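Local coordinates for molybdate-binding protein MolA (Haemophilus influenzae, PDB 3PSH), which binds molybdate and tungstate, but not sulfate or phosphate, and serves a low-affinity ABC importer of molybdate as its solute-binding protein, at residues Ser113-Glu118 with Leu125-Thr130; Arg185-Asn190 with Tyr212-Ala217; Tyr196-Tyr201 with Thr218-Lys223; Met206-Ala211 with Leu288-Leu293. One frame throughout, in Å; residues are numbered along the deposited sequence.

Four contacts in one binding protein illustrate how chemistry follows position. Interactions 2 and 4 are buried. Interaction 2 joins two parallel strands through backbone bonds, whereas interaction 4 packs helix 201-208 against helix 283-297 through side chains. Both meet at Met206, which lies on Thr186 and Asn213. Interactions 1 and 3 are partly buried and lie nearer the ligand, built mostly from loops. Interaction 3 puts Tyr196 on the molybdate. Interaction 1 combines packing of a proline on a guanidinium face with a more solvent-facing carboxylate grip, and Lys200 NZ of interaction 3 bonds to its Leu125 O. Asn213 of interaction 2 bonds to the Tyr196 carbonyl, and Glu290 of interaction 4 is hydrogen-bonded to the Tyr201 hydroxyl.

Interaction 1. Residues Ser113-Glu118 with Leu125-Thr130; sequences SLRTGE and LNPTLT
Pro127 packs its CG methylene on one face of the Arg115 guanidinium, and this is the dense half of the contact. Pro127 CG stands over the centre of the group, 3.3 Å from Arg115 CZ, while Pro127 CB lies on the same side, nearer NH2. The arginine chain runs extended from CG to NE, which carries the planar head across the proline. Polar partners then fix its rotation. NH2 bonds to the backbone carbonyls of Glu121 and Lys124, and in the guanidinium plane NH1 gives a 2.6 Å bond to a water, which passes it on to Leu125 O at 3.0 Å. That carbonyl also receives Lys200 NZ. Leu129 CD2 packs beside the arginine chain, 4.3 Å from Arg115 CD, and against Gly117 CA.

The other half lies toward solvent and depends on directed bonds more than on packing. Glu118 bends at chi2 (66°) and brings its carboxylate across Thr130 at about a right angle. Thr130 OG1 donates to Glu118 OE2 over 2.6 Å on the syn lone pair, whereas the backbone N of Thr130 reaches Glu118 OE1 at 3.2 Å from above the carboxylate plane. Two separate donors thus hold the two oxygens.

Both segments belong to the long loop between strand 109-112, an outermost strand of a parallel sheet, and helix 132-151. The Arg115 side chain lies about 5 Å from that of Tyr280, which binds molybdate, and about 9 Å from the ion, consistent with a second-shell position in the site of a periplasmic binding protein.

Interaction 2. Residues Arg185-Asn190 with Tyr212-Ala217; sequences RTYMAN and YNVAAA
Arg185-Thr186 and Tyr212-Asn213 run as parallel neighbours, with Thr186 bonded through both its N and its O: its N donates to Tyr212 O at 2.9 Å and its O accepts from Val214 N at 2.9 Å. Asn213 CA adds a weaker CA-H...O approach to the same Thr186 carbonyl.

On the face carrying Arg185 and Tyr212, the two side chains lie side by side and point the same way. The arginine bends at chi3 (49°), which sets NH1 in the plane of the tyrosine ring at its edge, 3.9 Å from Tyr212 CD2. Val214 CG1 covers one guanidinium face, 3.6 Å from Arg185 CZ, and NH2 bonds to the Trp233 carbonyl. The second branch of Val214, CG2, meets the edge of the Tyr187 ring at 3.8 Å from CD1.

Asn213 closes the strand. Its OD1 accepts from Ala215 N in an Asx turn, within a type I turn to Ala216, and also takes a water that accepts from Met188 N. Its ND2 bonds to Tyr196 O. Where the strands part, side-chain and water bonds therefore take over from the sheet ladder: the water ties Asn213 to Met188, and ND2 links the edge strand to Tyr196, one of the molybdate-binding residues.

Interaction 3. Residues Tyr196-Tyr201 with Thr218-Lys223; sequences YGSGKY and TIKGFK. With MOO (molybdate ion), chain B.
Tyr196 offers a face to Phe222 and an edge to molybdate. Phe222 CD1 stands over the centre of the tyrosine ring, 3.7 Å from Tyr196 CZ, and the two planes meet at 65° with centroids 4.9 Å apart, an edge-to-face pair in which phenylalanine gives the edge. At the edge of the tyrosine ring, Tyr196 OH donates to molybdate O1 at 2.5 Å. Gln241 NE2 also bonds to that hydroxyl, so the oxygen that touches the ligand is itself positioned by a second-shell amide. Phe222 CG lies anti to the backbone N (chi1 178°), which turns the CD1 edge of its ring onto the tyrosine face.

The backbones beneath form a short antiparallel pairing of strands 194-196 and 222-224, in which Tyr196 and Phe222 are a non-hydrogen-bonded pair. It carries Tyr196 of the anion site of a periplasmic binding protein, where His26, Gln27, Arg243 and the backbone N atoms of Gly279 and Tyr280 also bond to molybdate. Farther along, the chains stay tied through main-chain bonds: Gly197 N to Gly221 O at 2.7 Å, Ser198 N to Ile219 O at 2.8 Å, and Gly221 N back to Ser198 O at 2.8 Å. Gly221, with positive phi, sits close under Lys200, whose CG comes 3.7 Å from Gly221 CA; the bend at chi2 (-72°) brings CE back beside the same glycine. Lys223 NZ reaches back 2.9 Å to Lys220 O within the same segment.

Interaction 4. Residues Met206-Ala211 with Leu288-Leu293; sequences MEHAGA and LGEVWL
His208 and Glu290 meet with their flat groups almost parallel, imidazole and carboxylate planes 9° apart, while the side chains themselves cross obliquely. The touching is done by the base of the histidine: Glu290 OE1 lies 3.4 Å from His208 CB and 3.7 Å from CG. The polar atoms bond to other residues. His208 NE2 bonds to Asp133, and Glu290, extended beyond CG, gives OE1 to a salt bridge with Arg168 and OE2 to the hydroxyl of Tyr201. A buried carboxylate thus has a partner on each oxygen, and the arginine would be expected to favour its charged form.

Helix 201-208 ends here in a Schellman motif. Gly210, with positive phi, is the C-prime residue; its N reaches Glu207 O, and Ala211 N reaches Met206 O at 2.9 Å. Ala209 N also bonds to that Met206 carbonyl. The turn leads the chain into strand 211-213 and presents Ala209 to helix 283-297.

Ala209 CB points at the helix backbone, 3.6 Å from Glu290 O, and its methyl also rests against Leu293, 3.8 Å from CG. With CG anti to the backbone N (chi1 -180°), Leu293 reaches along the end of the first helix, bringing CD2 to 4.1 Å from Met206 CA. Met206 starts away from helix 283-297, though its CG still lies 4.5 Å from Leu293 CD2, and it packs on Thr186 and Met188 of strand 184-188.

Interaction 1. Residues Ser113-Glu118 with Leu125-Thr130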
loop_
_atom_site.group_PDB
_atom_site.type_symbol
_atom_site.label_atom_id
_atom_site.label_comp_id
_atom_site.label_asym_id
_atom_site.label_seq_id
_atom_site.Cartn_x
_atom_site.Cartn_y
_atom_site.Cartn_z
ATOM N N SER A 113 -7.584 1.540 7.742
ATOM C CA SER A 113 -7.017 2.692 7.058
ATOM C C SER A 113 -5.493 2.569 7.016
ATOM O O SER A 113 -4.898 3.330 6.246
ATOM C CB SER A 113 -7.258 3.981 7.843
ATOM O OG SER A 113 -6.660 3.892 9.109
ATOM N N LEU A 114 -4.859 1.742 7.900
ATOM C CA LEU A 114 -3.381 1.764 8.037
ATOM C C LEU A 114 -2.846 3.195 8.349
ATOM O O LEU A 114 -1.646 3.548 8.055
ATOM C CB LEU A 114 -2.694 1.181 6.783
ATOM C CG LEU A 114 -3.221 -0.228 6.464
ATOM C CD1 LEU A 114 -2.414 -0.735 5.215
ATOM C CD2 LEU A 114 -3.080 -1.192 7.617
ATOM N N ARG A 115 -3.672 4.002 8.968
ATOM C CA ARG A 115 -3.296 5.341 9.407
ATOM C C ARG A 115 -3.958 5.700 10.758
ATOM O O ARG A 115 -5.145 5.386 11.050
ATOM C CB ARG A 115 -3.604 6.362 8.277
ATOM C CG ARG A 115 -4.908 7.071 8.205
ATOM C CD ARG A 115 -4.792 8.295 7.289
ATOM N NE ARG A 115 -6.122 8.794 7.024
ATOM C CZ ARG A 115 -6.802 8.531 5.942
ATOM N NH1 ARG A 115 -6.342 7.738 4.956
ATOM N NH2 ARG A 115 -7.986 9.011 5.853
ATOM N N THR A 116 -3.233 6.401 11.594
ATOM C CA THR A 116 -3.901 7.044 12.755
ATOM C C THR A 116 -4.239 8.459 12.264
ATOM O O THR A 116 -5.111 8.652 11.406
ATOM C CB THR A 116 -3.032 6.919 14.060
ATOM O OG1 THR A 116 -1.733 7.443 13.799
ATOM C CG2 THR A 116 -2.901 5.492 14.522
ATOM N N GLY A 117 -3.572 9.456 12.774
ATOM C CA GLY A 117 -3.831 10.810 12.363
ATOM C C GLY A 117 -5.097 11.383 12.980
ATOM O O GLY A 117 -5.770 10.743 13.808
ATOM N N GLU A 118 -5.409 12.588 12.519
ATOM C CA GLU A 118 -6.593 13.350 12.932
ATOM C C GLU A 118 -7.884 12.453 12.793
ATOM O O GLU A 118 -8.194 11.908 11.708
ATOM C CB GLU A 118 -6.677 14.588 11.986
ATOM C CG GLU A 118 -5.753 15.843 12.270
ATOM C CD GLU A 118 -4.261 15.637 12.117
ATOM O OE1 GLU A 118 -3.808 14.814 11.287
ATOM O OE2 GLU A 118 -3.528 16.371 12.843
ATOM N N LEU A 125 -11.012 9.678 1.738
ATOM C CA LEU A 125 -10.111 8.977 0.764
ATOM C C LEU A 125 -8.724 9.683 0.823
ATOM O O LEU A 125 -7.652 9.052 0.815
ATOM C CB LEU A 125 -10.718 9.053 -0.615
ATOM C CG LEU A 125 -9.830 8.695 -1.813
ATOM C CD1 LEU A 125 -9.251 7.195 -1.824
ATOM C CD2 LEU A 125 -10.787 9.103 -3.022
ATOM N N ASN A 126 -8.774 11.043 0.852
ATOM C CA ASN A 126 -7.533 11.885 0.761
ATOM C C ASN A 126 -7.477 12.810 1.916
ATOM O O ASN A 126 -8.137 13.891 1.926
ATOM C CB ASN A 126 -7.582 12.756 -0.547
ATOM C CG ASN A 126 -7.680 11.917 -1.828
ATOM O OD1 ASN A 126 -8.617 12.082 -2.661
ATOM N ND2 ASN A 126 -6.797 10.955 -1.962
ATOM N N PRO A 127 -6.776 12.394 2.977
ATOM C CA PRO A 127 -6.755 13.156 4.280
ATOM C C PRO A 127 -5.783 14.322 4.231
ATOM O O PRO A 127 -4.936 14.385 3.309
ATOM C CB PRO A 127 -6.277 12.163 5.292
ATOM C CG PRO A 127 -5.420 11.165 4.452
ATOM C CD PRO A 127 -6.017 11.117 3.038
ATOM N N THR A 128 -5.966 15.249 5.151
ATOM C CA THR A 128 -5.009 16.319 5.506
ATOM C C THR A 128 -4.472 15.910 6.910
ATOM O O THR A 128 -5.225 15.782 7.906
ATOM C CB THR A 128 -5.762 17.689 5.624
ATOM O OG1 THR A 128 -6.352 17.980 4.371
ATOM C CG2 THR A 128 -4.839 18.783 6.076
ATOM N N LEU A 129 -3.157 15.738 6.979
ATOM C CA LEU A 129 -2.503 15.171 8.127
ATOM C C LEU A 129 -1.375 16.081 8.574
ATOM O O LEU A 129 -0.533 16.493 7.772
ATOM C CB LEU A 129 -1.918 13.803 7.818
ATOM C CG LEU A 129 -2.918 12.784 7.323
ATOM C CD1 LEU A 129 -2.072 11.626 6.744
ATOM C CD2 LEU A 129 -3.872 12.288 8.420
ATOM N N THR A 130 -1.381 16.412 9.853
ATOM C CA THR A 130 -0.380 17.316 10.351
ATOM C C THR A 130 0.964 16.599 10.629
ATOM O O THR A 130 2.010 17.276 10.726
ATOM C CB THR A 130 -0.825 18.079 11.637
ATOM O OG1 THR A 130 -1.056 17.137 12.660
ATOM C CG2 THR A 130 -2.067 18.954 11.387
HETATM O O HOH W 1 -7.786 6.927 2.910
#

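Interaction 2. Residues Arg185-Asn190 with Tyr212-Ala217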
loop_
_atom_site.group_PDB
_atom_site.type_symbol
_atom_site.label_atom_id
_atom_site.label_comp_id
_atom_site.label_asym_id
_atom_site.label_seq_id
_atom_site.Cartn_x
_atom_site.Cartn_y
_atom_site.Cartn_z
ATOM N N ARG A 185 14.311 15.027 -6.847
ATOM C CA ARG A 185 12.890 15.340 -7.230
ATOM C C ARG A 185 12.310 14.258 -8.125
ATOM O O ARG A 185 12.748 14.052 -9.257
ATOM C CB ARG A 185 12.836 16.688 -7.914
ATOM C CG ARG A 185 13.185 17.794 -6.832
ATOM C CD ARG A 185 13.233 19.234 -7.401
ATOM N NE ARG A 185 12.043 19.545 -8.222
ATOM C CZ ARG A 185 10.796 19.866 -7.833
ATOM N NH1 ARG A 185 10.413 19.922 -6.518
ATOM N NH2 ARG A 185 9.912 20.143 -8.840
ATOM N N THR A 186 11.221 13.613 -7.613
ATOM C CA THR A 186 10.751 12.365 -8.139
ATOM C C THR A 186 9.261 12.449 -8.364
ATOM O O THR A 186 8.619 13.222 -7.624
ATOM C CB THR A 186 11.110 11.245 -7.117
ATOM O OG1 THR A 186 12.531 11.241 -6.811
ATOM C CG2 THR A 186 10.742 9.889 -7.596
ATOM N N TYR A 187 8.765 11.696 -9.351
ATOM C CA TYR A 187 7.352 11.791 -9.679
ATOM C C TYR A 187 6.832 10.385 -9.847
ATOM O O TYR A 187 7.450 9.578 -10.550
ATOM C CB TYR A 187 7.233 12.521 -11.029
ATOM C CG TYR A 187 5.784 12.608 -11.531
ATOM C CD1 TYR A 187 4.894 13.582 -10.990
ATOM C CD2 TYR A 187 5.324 11.768 -12.557
ATOM C CE1 TYR A 187 3.547 13.666 -11.453
ATOM C CE2 TYR A 187 3.931 11.865 -13.016
ATOM C CZ TYR A 187 3.106 12.836 -12.456
ATOM O OH TYR A 187 1.823 12.785 -12.934
ATOM N N MET A 188 5.642 10.151 -9.274
ATOM C CA MET A 188 4.979 8.871 -9.414
ATOM C C MET A 188 3.926 8.949 -10.551
ATOM O O MET A 188 2.930 9.605 -10.409
ATOM C CB MET A 188 4.382 8.494 -8.023
ATOM C CG MET A 188 3.521 7.315 -8.071
ATOM S SD MET A 188 4.257 5.811 -8.754
ATOM C CE MET A 188 5.445 5.561 -7.693
ATOM N N ALA A 189 4.152 8.232 -11.612
ATOM C CA ALA A 189 3.204 8.283 -12.774
ATOM C C ALA A 189 2.310 7.016 -12.765
ATOM O O ALA A 189 2.774 5.907 -12.953
ATOM C CB ALA A 189 4.048 8.351 -14.103
ATOM N N ASN A 190 1.041 7.217 -12.410
ATOM C CA ASN A 190 -0.019 6.210 -12.486
ATOM C C ASN A 190 -0.767 6.356 -13.824
ATOM O O ASN A 190 -0.568 7.366 -14.537
ATOM C CB ASN A 190 -0.961 6.327 -11.271
ATOM C CG ASN A 190 -0.489 5.506 -10.115
ATOM O OD1 ASN A 190 0.641 5.616 -9.686
ATOM N ND2 ASN A 190 -1.370 4.627 -9.611
ATOM N N TYR A 212 12.065 13.341 -2.907
ATOM C CA TYR A 212 10.938 14.228 -2.628
ATOM C C TYR A 212 9.914 14.102 -3.715
ATOM O O TYR A 212 10.277 14.087 -4.874
ATOM C CB TYR A 212 11.423 15.677 -2.598
ATOM C CG TYR A 212 10.252 16.587 -2.495
ATOM C CD1 TYR A 212 9.338 16.424 -1.367
ATOM C CD2 TYR A 212 9.954 17.520 -3.531
ATOM C CE1 TYR A 212 8.161 17.220 -1.230
ATOM C CE2 TYR A 212 8.707 18.291 -3.449
ATOM C CZ TYR A 212 7.842 18.107 -2.277
ATOM O OH TYR A 212 6.702 18.887 -2.244
ATOM N N ASN A 213 8.628 14.027 -3.357
ATOM C CA ASN A 213 7.530 13.862 -4.294
ATOM C C ASN A 213 7.184 15.239 -4.874
ATOM O O ASN A 213 6.525 16.036 -4.159
ATOM C CB ASN A 213 6.287 13.219 -3.564
ATOM C CG ASN A 213 5.099 13.111 -4.470
ATOM O OD1 ASN A 213 5.151 13.485 -5.633
ATOM N ND2 ASN A 213 4.007 12.481 -3.975
ATOM N N VAL A 214 7.542 15.525 -6.158
ATOM C CA VAL A 214 7.310 16.892 -6.698
ATOM C C VAL A 214 5.838 17.368 -6.642
ATOM O O VAL A 214 5.603 18.575 -6.526
ATOM C CB VAL A 214 7.853 17.013 -8.137
ATOM C CG1 VAL A 214 9.282 16.558 -8.123
ATOM C CG2 VAL A 214 7.090 16.106 -9.095
ATOM N N ALA A 215 4.892 16.421 -6.679
ATOM C CA ALA A 215 3.426 16.741 -6.743
ATOM C C ALA A 215 2.873 17.125 -5.354
ATOM O O ALA A 215 1.796 17.754 -5.291
ATOM C CB ALA A 215 2.675 15.565 -7.209
ATOM N N ALA A 216 3.570 16.769 -4.267
ATOM C CA ALA A 216 2.947 16.798 -2.925
ATOM C C ALA A 216 2.702 18.176 -2.305
ATOM O O ALA A 216 1.920 18.316 -1.322
ATOM C CB ALA A 216 3.762 15.975 -1.990
ATOM N N ALA A 217 3.413 19.191 -2.784
ATOM C CA ALA A 217 3.146 20.580 -2.380
ATOM C C ALA A 217 1.851 21.231 -2.896
ATOM O O ALA A 217 1.402 22.261 -2.301
ATOM C CB ALA A 217 4.314 21.435 -2.782
HETATM O O HOH W 2 4.284 12.292 -7.891
#

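Interaction 3. Residues Tyr196-Tyr201 with Thr218-Lys223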
loop_
_atom_site.group_PDB
_atom_site.type_symbol
_atom_site.label_atom_id
_atom_site.label_comp_id
_atom_site.label_asym_id
_atom_site.label_seq_id
_atom_site.Cartn_x
_atom_site.Cartn_y
_atom_site.Cartn_z
ATOM N N TYR A 196 0.058 10.867 -7.039
ATOM C CA TYR A 196 -0.301 11.093 -5.606
ATOM C C TYR A 196 0.338 12.335 -5.121
ATOM O O TYR A 196 1.567 12.599 -5.301
ATOM C CB TYR A 196 0.236 9.978 -4.699
ATOM C CG TYR A 196 -0.301 8.602 -5.055
ATOM C CD1 TYR A 196 -1.270 7.913 -4.253
ATOM C CD2 TYR A 196 0.204 7.872 -6.184
ATOM C CE1 TYR A 196 -1.680 6.534 -4.580
ATOM C CE2 TYR A 196 -0.277 6.604 -6.519
ATOM C CZ TYR A 196 -1.247 5.913 -5.767
ATOM O OH TYR A 196 -1.599 4.631 -6.074
ATOM N N GLY A 197 -0.439 13.117 -4.427
ATOM C CA GLY A 197 0.076 14.279 -3.868
ATOM C C GLY A 197 0.241 14.133 -2.332
ATOM O O GLY A 197 0.573 13.057 -1.827
ATOM N N SER A 198 -0.086 15.172 -1.544
ATOM C CA SER A 198 0.061 15.144 -0.091
ATOM C C SER A 198 -0.904 14.118 0.602
ATOM O O SER A 198 -1.924 13.696 -0.020
ATOM C CB SER A 198 -0.138 16.553 0.575
ATOM O OG SER A 198 -1.521 16.933 0.296
ATOM N N GLY A 199 -0.557 13.769 1.840
ATOM C CA GLY A 199 -1.354 12.876 2.722
ATOM C C GLY A 199 -1.264 11.432 2.328
ATOM O O GLY A 199 -2.181 10.607 2.652
ATOM N N LYS A 200 -0.189 11.070 1.556
ATOM C CA LYS A 200 -0.147 9.680 1.108
ATOM C C LYS A 200 1.215 9.053 1.443
ATOM O O LYS A 200 2.247 9.758 1.371
ATOM C CB LYS A 200 -0.341 9.683 -0.423
ATOM C CG LYS A 200 -1.731 10.113 -0.880
ATOM C CD LYS A 200 -2.794 8.997 -0.566
ATOM C CE LYS A 200 -4.145 9.609 -0.339
ATOM N NZ LYS A 200 -5.082 8.416 0.031
ATOM N N TYR A 201 1.265 7.734 1.556
ATOM C CA TYR A 201 2.566 6.993 1.808
ATOM C C TYR A 201 3.666 7.215 0.670
ATOM O O TYR A 201 4.886 7.258 0.929
ATOM C CB TYR A 201 2.347 5.477 2.044
ATOM C CG TYR A 201 3.672 4.763 2.177
ATOM C CD1 TYR A 201 4.529 5.061 3.250
ATOM C CD2 TYR A 201 4.092 3.899 1.129
ATOM C CE1 TYR A 201 5.811 4.496 3.289
ATOM C CE2 TYR A 201 5.312 3.315 1.123
ATOM C CZ TYR A 201 6.170 3.579 2.223
ATOM O OH TYR A 201 7.442 3.087 2.284
ATOM N N THR A 218 1.305 20.735 -4.020
ATOM C CA THR A 218 0.217 21.414 -4.779
ATOM C C THR A 218 -1.008 20.473 -5.040
ATOM O O THR A 218 -2.118 20.943 -5.247
ATOM C CB THR A 218 0.685 22.172 -6.113
ATOM O OG1 THR A 218 1.069 21.237 -7.122
ATOM C CG2 THR A 218 1.869 23.173 -5.911
ATOM N N ILE A 219 -0.770 19.163 -4.958
ATOM C CA ILE A 219 -1.815 18.150 -5.119
ATOM C C ILE A 219 -2.130 17.504 -3.812
ATOM O O ILE A 219 -1.288 17.180 -3.008
ATOM C CB ILE A 219 -1.444 17.060 -6.219
ATOM C CG1 ILE A 219 -0.961 17.693 -7.541
ATOM C CG2 ILE A 219 -2.689 16.181 -6.567
ATOM C CD1 ILE A 219 -1.983 18.700 -8.185
ATOM N N LYS A 220 -3.439 17.300 -3.597
ATOM C CA LYS A 220 -3.902 16.576 -2.414
ATOM C C LYS A 220 -4.320 15.149 -2.742
ATOM O O LYS A 220 -5.309 14.907 -3.483
ATOM C CB LYS A 220 -5.092 17.358 -1.830
ATOM C CG LYS A 220 -5.526 16.819 -0.436
ATOM C CD LYS A 220 -6.997 17.346 -0.171
ATOM C CE LYS A 220 -7.369 16.987 1.273
ATOM N NZ LYS A 220 -8.591 17.626 1.777
ATOM N N GLY A 221 -3.543 14.189 -2.195
ATOM C CA GLY A 221 -3.873 12.788 -2.399
ATOM C C GLY A 221 -3.927 12.366 -3.842
ATOM O O GLY A 221 -3.069 12.768 -4.673
ATOM N N PHE A 222 -4.798 11.430 -4.176
ATOM C CA PHE A 222 -4.639 10.779 -5.454
ATOM C C PHE A 222 -5.490 11.559 -6.454
ATOM O O PHE A 222 -6.718 11.706 -6.294
ATOM C CB PHE A 222 -5.014 9.285 -5.420
ATOM C CG PHE A 222 -4.874 8.631 -6.806
ATOM C CD1 PHE A 222 -3.604 8.308 -7.343
ATOM C CD2 PHE A 222 -6.013 8.609 -7.673
ATOM C CE1 PHE A 222 -3.464 7.839 -8.625
ATOM C CE2 PHE A 222 -5.876 8.134 -8.964
ATOM C CZ PHE A 222 -4.613 7.751 -9.452
ATOM N N LYS A 223 -4.852 12.153 -7.487
ATOM C CA LYS A 223 -5.595 13.014 -8.441
ATOM C C LYS A 223 -5.124 12.831 -9.875
ATOM O O LYS A 223 -3.954 12.433 -10.073
ATOM C CB LYS A 223 -5.490 14.508 -8.094
ATOM C CG LYS A 223 -6.129 14.915 -6.751
ATOM C CD LYS A 223 -7.649 14.818 -6.794
ATOM C CE LYS A 223 -8.220 14.872 -5.354
ATOM N NZ LYS A 223 -7.796 15.961 -4.414
HETATM MO MO MOO B . -3.328 2.598 -2.963
HETATM O O1 MOO B . -2.267 3.520 -3.904
HETATM O O2 MOO B . -4.783 3.456 -2.630
HETATM O O3 MOO B . -2.596 2.227 -1.473
HETATM O O4 MOO B . -3.495 1.105 -3.756
#

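Interaction 4. Residues Met206-Ala211 with Leu288-Leu293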
loop_
_atom_site.group_PDB
_atom_site.type_symbol
_atom_site.label_atom_id
_atom_site.label_comp_id
_atom_site.label_asym_id
_atom_site.label_seq_id
_atom_site.Cartn_x
_atom_site.Cartn_y
_atom_site.Cartn_z
ATOM N N MET A 206 9.413 8.204 -0.640
ATOM C CA MET A 206 10.414 9.051 -1.316
ATOM C C MET A 206 11.257 9.765 -0.239
ATOM O O MET A 206 12.523 9.667 -0.254
ATOM C CB MET A 206 9.699 10.044 -2.183
ATOM C CG MET A 206 9.039 9.292 -3.360
ATOM S SD MET A 206 8.276 10.495 -4.415
ATOM C CE MET A 206 7.504 9.521 -5.781
ATOM N N GLU A 207 10.647 10.292 0.810
ATOM C CA GLU A 207 11.477 11.041 1.818
ATOM C C GLU A 207 12.489 10.162 2.511
ATOM O O GLU A 207 13.675 10.546 2.749
ATOM C CB GLU A 207 10.550 11.638 2.883
ATOM C CG GLU A 207 9.831 12.845 2.355
ATOM C CD GLU A 207 8.729 13.348 3.360
ATOM O OE1 GLU A 207 8.711 12.792 4.498
ATOM O OE2 GLU A 207 8.032 14.290 3.003
ATOM N N HIS A 208 12.083 8.947 2.870
ATOM C CA HIS A 208 12.953 8.040 3.616
ATOM C C HIS A 208 14.142 7.538 2.770
ATOM O O HIS A 208 15.131 7.098 3.294
ATOM C CB HIS A 208 12.153 6.867 4.149
ATOM C CG HIS A 208 11.311 7.238 5.336
ATOM N ND1 HIS A 208 11.779 7.218 6.646
ATOM C CD2 HIS A 208 9.999 7.603 5.400
ATOM C CE1 HIS A 208 10.790 7.591 7.467
ATOM N NE2 HIS A 208 9.716 7.856 6.734
ATOM N N ALA A 209 13.986 7.605 1.452
ATOM C CA ALA A 209 15.086 7.179 0.589
ATOM C C ALA A 209 15.795 8.390 -0.042
ATOM O O ALA A 209 16.401 8.311 -1.106
ATOM C CB ALA A 209 14.541 6.191 -0.509
ATOM N N GLY A 210 15.666 9.568 0.589
ATOM C CA GLY A 210 16.501 10.730 0.097
ATOM C C GLY A 210 15.970 11.430 -1.134
ATOM O O GLY A 210 16.762 12.061 -1.910
ATOM N N ALA A 211 14.593 11.420 -1.297
ATOM C CA ALA A 211 13.914 11.972 -2.415
ATOM C C ALA A 211 12.741 12.763 -1.969
ATOM O O ALA A 211 12.525 12.904 -0.770
ATOM C CB ALA A 211 13.429 10.827 -3.390
ATOM N N LEU A 288 11.632 -3.391 2.367
ATOM C CA LEU A 288 12.378 -3.644 1.171
ATOM C C LEU A 288 12.313 -2.451 0.168
ATOM O O LEU A 288 13.302 -2.111 -0.532
ATOM C CB LEU A 288 11.819 -4.970 0.519
ATOM C CG LEU A 288 11.706 -6.179 1.470
ATOM C CD1 LEU A 288 11.058 -7.374 0.693
ATOM C CD2 LEU A 288 13.093 -6.612 1.995
ATOM N N GLY A 289 11.121 -1.903 -0.021
ATOM C CA GLY A 289 10.943 -0.913 -1.023
ATOM C C GLY A 289 11.818 0.324 -0.770
ATOM O O GLY A 289 12.381 0.844 -1.726
ATOM N N GLU A 290 11.801 0.873 0.444
ATOM C CA GLU A 290 12.575 2.089 0.708
ATOM C C GLU A 290 14.077 1.819 0.546
ATOM O O GLU A 290 14.821 2.658 0.037
ATOM C CB GLU A 290 12.323 2.586 2.122
ATOM C CG GLU A 290 10.882 3.101 2.216
ATOM C CD GLU A 290 10.519 3.632 3.624
ATOM O OE1 GLU A 290 11.347 3.611 4.566
ATOM O OE2 GLU A 290 9.274 3.992 3.802
ATOM N N VAL A 291 14.494 0.601 0.856
ATOM C CA VAL A 291 15.945 0.224 0.700
ATOM C C VAL A 291 16.217 0.139 -0.838
ATOM O O VAL A 291 17.229 0.711 -1.323
ATOM C CB VAL A 291 16.323 -1.094 1.429
ATOM C CG1 VAL A 291 17.804 -1.439 1.177
ATOM C CG2 VAL A 291 16.026 -0.974 2.970
ATOM N N TRP A 292 15.334 -0.522 -1.633
ATOM C CA TRP A 292 15.526 -0.447 -3.095
ATOM C C TRP A 292 15.671 0.959 -3.650
ATOM O O TRP A 292 16.629 1.228 -4.463
ATOM C CB TRP A 292 14.387 -1.178 -3.808
ATOM C CG TRP A 292 14.581 -1.157 -5.332
ATOM C CD1 TRP A 292 15.211 -2.105 -6.068
ATOM C CD2 TRP A 292 14.021 -0.229 -6.255
ATOM N NE1 TRP A 292 15.170 -1.793 -7.406
ATOM C CE2 TRP A 292 14.442 -0.628 -7.563
ATOM C CE3 TRP A 292 13.257 0.978 -6.107
ATOM C CZ2 TRP A 292 14.103 0.140 -8.716
ATOM C CZ3 TRP A 292 12.942 1.770 -7.281
ATOM C CH2 TRP A 292 13.361 1.306 -8.564
ATOM N N LEU A 293 14.762 1.880 -3.232
ATOM C CA LEU A 293 14.802 3.190 -3.847
ATOM C C LEU A 293 16.102 3.916 -3.351
ATOM O O LEU A 293 16.747 4.661 -4.130
ATOM C CB LEU A 293 13.528 4.005 -3.470
ATOM C CG LEU A 293 13.425 5.402 -4.053
ATOM C CD1 LEU A 293 13.453 5.376 -5.596
ATOM C CD2 LEU A 293 12.090 5.999 -3.538
#